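Local coordinates for protein molybdopterin adenylyltransferase (Helicobacter pylori, PDB 4XCW) that probably transfers an adenylyl group from ATP to molybdopterin, a late step in the biosynthesis of the molybdenum cofactor, at residues E146-D157 with M164-R175. Sequence-based numbering, arbitrary orientation.
Sequences EAVFPAIPYCVD and MQVNEKNIQAFR
D157 and R175 form a salt bridge with their carboxylate and guanidinium planes only 19° apart. R175 NH2 meets D157 OD1 on its syn side at 3.1 Å, in an almost straight bond, while NE points at OD2; the modelled NE separation is too short to be taken at face value. The guanidinium also meets the backbone end-on, NH1 and NH2 both donating to M164 O (NH2 at 2.9 Å, on a lone pair in the carbonyl plane). R175 thus joins two points of the loop, M164 and R175, to each other and to helix 152-158, its rotation fixed by carboxylate and carbonyl. P153 CB lies over one guanidinium face, and water 2 links D157 OD1 to M164 N.

Further along, F174 N makes a weak hydrogen bond to P150 O, and water 1 joins P150 O, Y154 N and F174 O.

Beneath these polar links the packing is apolar. The extended M164 chain runs down beside P153, bringing SD 3.9 Å from I152 CG2 and CE up to V156 CG2; SD also makes an oblique Met-aromatic contact with the F149 ring. P153 CG packs against A173 CB, at 3.6 Å, with V166 CG2 beside it. F149 turns its ring away from its own backbone N (chi1 -170°) and toward I171; I171 CG2 lies 3.8 Å from F149 CD2.

Y37 of helix 25-37 touches both F149 and I171, and T115 of a second subunit packs on Y154 and F174. Here the C-terminal loop that follows helix 152-158 folds back over helices 138-148 and 152-158, the last two of the alpha/beta molybdopterin-binding fold.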
loop_
_atom_site.group_PDB
_atom_site.type_symbol
_atom_site.label_atom_id
_atom_site.label_comp_id
_atom_site.label_asym_id
_atom_site.label_seq_id
_atom_site.Cartn_x
_atom_site.Cartn_y
_atom_site.Cartn_z
ATOM N N GLU B 146 14.857 0.811 14.221
ATOM C CA GLU B 146 15.125 2.218 14.505
ATOM C C GLU B 146 14.076 3.106 13.835
ATOM O O GLU B 146 13.646 4.116 14.396
ATOM C CB GLU B 146 16.533 2.608 14.044
ATOM C CG GLU B 146 16.897 4.053 14.355
ATOM C CD GLU B 146 18.359 4.359 14.097
ATOM O OE1 GLU B 146 19.131 3.413 13.835
ATOM O OE2 GLU B 146 18.735 5.549 14.150
ATOM N N ALA B 147 13.643 2.699 12.649
ATOM C CA ALA B 147 12.683 3.475 11.881
ATOM C C ALA B 147 11.262 3.360 12.419
ATOM O O ALA B 147 10.542 4.357 12.469
ATOM C CB ALA B 147 12.713 3.048 10.426
ATOM N N VAL B 148 10.851 2.153 12.805
ATOM C CA VAL B 148 9.444 1.931 13.147
ATOM C C VAL B 148 9.144 2.003 14.639
ATOM O O VAL B 148 8.006 2.275 15.019
ATOM C CB VAL B 148 8.925 0.563 12.631
ATOM C CG1 VAL B 148 9.100 0.458 11.122
ATOM C CG2 VAL B 148 9.603 -0.595 13.349
ATOM N N PHE B 149 10.142 1.770 15.484
ATOM C CA PHE B 149 9.875 1.742 16.920
ATOM C C PHE B 149 9.270 3.032 17.512
ATOM O O PHE B 149 8.467 2.941 18.442
ATOM C CB PHE B 149 11.133 1.398 17.715
ATOM C CG PHE B 149 10.852 1.133 19.169
ATOM C CD1 PHE B 149 10.377 -0.099 19.577
ATOM C CD2 PHE B 149 11.028 2.126 20.117
ATOM C CE1 PHE B 149 10.100 -0.345 20.909
ATOM C CE2 PHE B 149 10.751 1.887 21.451
ATOM C CZ PHE B 149 10.289 0.647 21.843
ATOM N N PRO B 150 9.649 4.226 17.001
ATOM C CA PRO B 150 9.036 5.417 17.606
ATOM C C PRO B 150 7.503 5.455 17.574
ATOM O O PRO B 150 6.918 6.246 18.308
ATOM C CB PRO B 150 9.619 6.559 16.771
ATOM C CG PRO B 150 10.982 6.065 16.412
ATOM C CD PRO B 150 10.775 4.599 16.118
ATOM N N ALA B 151 6.870 4.603 16.770
ATOM C CA ALA B 151 5.412 4.567 16.697
ATOM C C ALA B 151 4.827 3.414 17.506
ATOM O O ALA B 151 3.611 3.310 17.663
ATOM C CB ALA B 151 4.953 4.469 15.237
ATOM N N ILE B 152 5.687 2.548 18.026
ATOM C CA ILE B 152 5.215 1.298 18.628
ATOM C C ILE B 152 4.589 1.459 20.036
ATOM O O ILE B 152 3.495 0.937 20.283
ATOM C CB ILE B 152 6.360 0.255 18.668
ATOM C CG1 ILE B 152 6.651 -0.236 17.248
ATOM C CG2 ILE B 152 6.002 -0.934 19.544
ATOM C CD1 ILE B 152 7.723 -1.304 17.172
ATOM N N PRO B 153 5.254 2.180 20.958
ATOM C CA PRO B 153 4.620 2.294 22.282
ATOM C C PRO B 153 3.204 2.886 22.256
ATOM O O PRO B 153 2.326 2.403 22.970
ATOM C CB PRO B 153 5.570 3.225 23.036
ATOM C CG PRO B 153 6.894 2.989 22.401
ATOM C CD PRO B 153 6.583 2.819 20.942
ATOM N N TYR B 154 2.987 3.917 21.446
ATOM C CA TYR B 154 1.659 4.505 21.343
ATOM C C TYR B 154 0.693 3.507 20.723
ATOM O O TYR B 154 -0.452 3.406 21.151
ATOM C CB TYR B 154 1.689 5.786 20.523
ATOM C CG TYR B 154 0.371 6.527 20.464
ATOM C CD1 TYR B 154 -0.318 6.854 21.624
ATOM C CD2 TYR B 154 -0.165 6.928 19.245
ATOM C CE1 TYR B 154 -1.508 7.548 21.572
ATOM C CE2 TYR B 154 -1.351 7.619 19.185
ATOM C CZ TYR B 154 -2.020 7.924 20.349
ATOM O OH TYR B 154 -3.202 8.611 20.288
ATOM N N CYS B 155 1.156 2.774 19.711
ATOM C CA CYS B 155 0.307 1.757 19.085
ATOM C C CYS B 155 -0.128 0.713 20.106
ATOM O O CYS B 155 -1.290 0.308 20.141
ATOM C CB CYS B 155 1.028 1.060 17.928
ATOM S SG CYS B 155 -0.065 -0.019 16.940
ATOM N N VAL B 156 0.816 0.272 20.929
ATOM C CA VAL B 156 0.528 -0.739 21.941
ATOM C C VAL B 156 -0.434 -0.160 22.996
ATOM O O VAL B 156 -1.330 -0.864 23.473
ATOM C CB VAL B 156 1.835 -1.268 22.584
ATOM C CG1 VAL B 156 1.549 -2.139 23.813
ATOM C CG2 VAL B 156 2.635 -2.054 21.552
ATOM N N ASP B 157 -0.283 1.126 23.322
ATOM C CA ASP B 157 -1.246 1.809 24.204
ATOM C C ASP B 157 -2.665 1.743 23.642
ATOM O O ASP B 157 -3.615 1.424 24.359
ATOM C CB ASP B 157 -0.903 3.287 24.408
ATOM C CG ASP B 157 0.395 3.508 25.147
ATOM O OD1 ASP B 157 0.930 2.551 25.745
ATOM O OD2 ASP B 157 0.869 4.666 25.131
ATOM N N MET B 164 4.765 0.499 27.540
ATOM C CA MET B 164 6.192 0.568 27.276
ATOM C C MET B 164 6.795 1.872 27.762
ATOM O O MET B 164 6.258 2.950 27.501
ATOM C CB MET B 164 6.460 0.421 25.785
ATOM C CG MET B 164 6.260 -0.968 25.249
ATOM S SD MET B 164 6.431 -0.946 23.461
ATOM C CE MET B 164 6.327 -2.698 23.118
ATOM N N GLN B 165 7.923 1.765 28.454
ATOM C CA GLN B 165 8.673 2.934 28.877
ATOM C C GLN B 165 10.011 2.963 28.154
ATOM O O GLN B 165 10.868 2.097 28.337
ATOM C CB GLN B 165 8.850 2.938 30.390
ATOM C CG GLN B 165 7.540 2.714 31.114
ATOM C CD GLN B 165 7.437 3.493 32.402
ATOM O OE1 GLN B 165 8.267 4.355 32.691
ATOM N NE2 GLN B 165 6.409 3.198 33.185
ATOM N N VAL B 166 10.162 3.976 27.314
ATOM C CA VAL B 166 11.271 4.078 26.380
ATOM C C VAL B 166 12.579 4.508 27.035
ATOM O O VAL B 166 12.590 5.372 27.906
ATOM C CB VAL B 166 10.902 5.072 25.274
ATOM C CG1 VAL B 166 11.994 5.163 24.240
ATOM C CG2 VAL B 166 9.601 4.631 24.641
ATOM N N ASN B 167 13.676 3.876 26.622
ATOM C CA ASN B 167 15.009 4.334 26.982
ATOM C C ASN B 167 15.405 5.442 26.011
ATOM O O ASN B 167 15.873 5.179 24.904
ATOM C CB ASN B 167 16.021 3.183 26.948
ATOM C CG ASN B 167 17.368 3.565 27.550
ATOM O OD1 ASN B 167 17.738 4.738 27.587
ATOM N ND2 ASN B 167 18.108 2.566 28.023
ATOM N N GLU B 168 15.199 6.682 26.434
ATOM C CA GLU B 168 15.327 7.826 25.543
ATOM C C GLU B 168 16.785 8.119 25.194
ATOM O O GLU B 168 17.073 8.894 24.285
ATOM C CB GLU B 168 14.653 9.041 26.181
ATOM C CG GLU B 168 13.190 8.760 26.501
ATOM C CD GLU B 168 12.446 9.962 27.032
ATOM O OE1 GLU B 168 13.089 10.996 27.298
ATOM O OE2 GLU B 168 11.210 9.867 27.183
ATOM N N LYS B 169 17.697 7.480 25.916
ATOM C CA LYS B 169 19.107 7.513 25.565
ATOM C C LYS B 169 19.342 6.829 24.215
ATOM O O LYS B 169 20.309 7.125 23.515
ATOM C CB LYS B 169 19.941 6.838 26.657
ATOM C CG LYS B 169 21.435 6.924 26.439
ATOM C CD LYS B 169 21.878 8.370 26.383
ATOM C CE LYS B 169 23.332 8.485 25.981
ATOM N NZ LYS B 169 24.257 7.864 26.968
ATOM N N ASN B 170 18.446 5.920 23.848
ATOM C CA ASN B 170 18.658 5.095 22.666
ATOM C C ASN B 170 17.647 5.297 21.541
ATOM O O ASN B 170 17.951 5.033 20.378
ATOM C CB ASN B 170 18.672 3.621 23.072
ATOM C CG ASN B 170 19.865 3.273 23.938
ATOM O OD1 ASN B 170 20.937 3.863 23.799
ATOM N ND2 ASN B 170 19.689 2.309 24.835
ATOM N N ILE B 171 16.447 5.759 21.882
ATOM C CA ILE B 171 15.390 5.926 20.891
ATOM C C ILE B 171 14.328 6.880 21.440
ATOM O O ILE B 171 14.177 7.018 22.654
ATOM C CB ILE B 171 14.760 4.554 20.509
ATOM C CG1 ILE B 171 13.898 4.653 19.244
ATOM C CG2 ILE B 171 13.981 3.963 21.670
ATOM C CD1 ILE B 171 14.690 4.502 17.957
ATOM N N GLN B 172 13.618 7.563 20.549
ATOM C CA GLN B 172 12.545 8.463 20.955
ATOM C C GLN B 172 11.204 7.870 20.568
ATOM O O GLN B 172 11.042 7.401 19.447
ATOM C CB GLN B 172 12.708 9.835 20.301
ATOM C CG GLN B 172 14.050 10.497 20.548
ATOM C CD GLN B 172 14.538 10.319 21.970
ATOM O OE1 GLN B 172 13.870 10.722 22.923
ATOM N NE2 GLN B 172 15.712 9.716 22.120
ATOM N N ALA B 173 10.241 7.875 21.485
ATOM C CA ALA B 173 8.892 7.453 21.122
ATOM C C ALA B 173 7.881 8.539 21.427
ATOM O O ALA B 173 7.897 9.157 22.489
ATOM C CB ALA B 173 8.511 6.174 21.823
ATOM N N PHE B 174 6.992 8.754 20.469
ATOM C CA PHE B 174 6.035 9.838 20.532
ATOM C C PHE B 174 4.685 9.350 21.032
ATOM O O PHE B 174 4.126 8.404 20.488
ATOM C CB PHE B 174 5.896 10.473 19.148
ATOM C CG PHE B 174 4.837 11.525 19.068
ATOM C CD1 PHE B 174 4.981 12.722 19.748
ATOM C CD2 PHE B 174 3.698 11.319 18.310
ATOM C CE1 PHE B 174 4.007 13.697 19.676
ATOM C CE2 PHE B 174 2.721 12.291 18.232
ATOM C CZ PHE B 174 2.874 13.480 18.917
ATOM N N ARG B 175 4.174 9.988 22.078
ATOM C CA ARG B 175 2.810 9.742 22.530
ATOM C C ARG B 175 2.000 11.036 22.476
ATOM O O ARG B 175 2.282 11.980 23.220
ATOM C CB ARG B 175 2.799 9.167 23.947
ATOM C CG ARG B 175 3.060 7.663 24.033
ATOM C CD ARG B 175 3.011 7.195 25.482
ATOM N NE ARG B 175 2.965 5.741 25.631
ATOM C CZ ARG B 175 4.001 4.983 25.976
ATOM N NH1 ARG B 175 5.192 5.529 26.196
ATOM N NH2 ARG B 175 3.845 3.674 26.106
HETATM O O HOH W 1 4.940 5.793 20.262
HETATM O O HOH W 2 3.084 0.686 25.319
#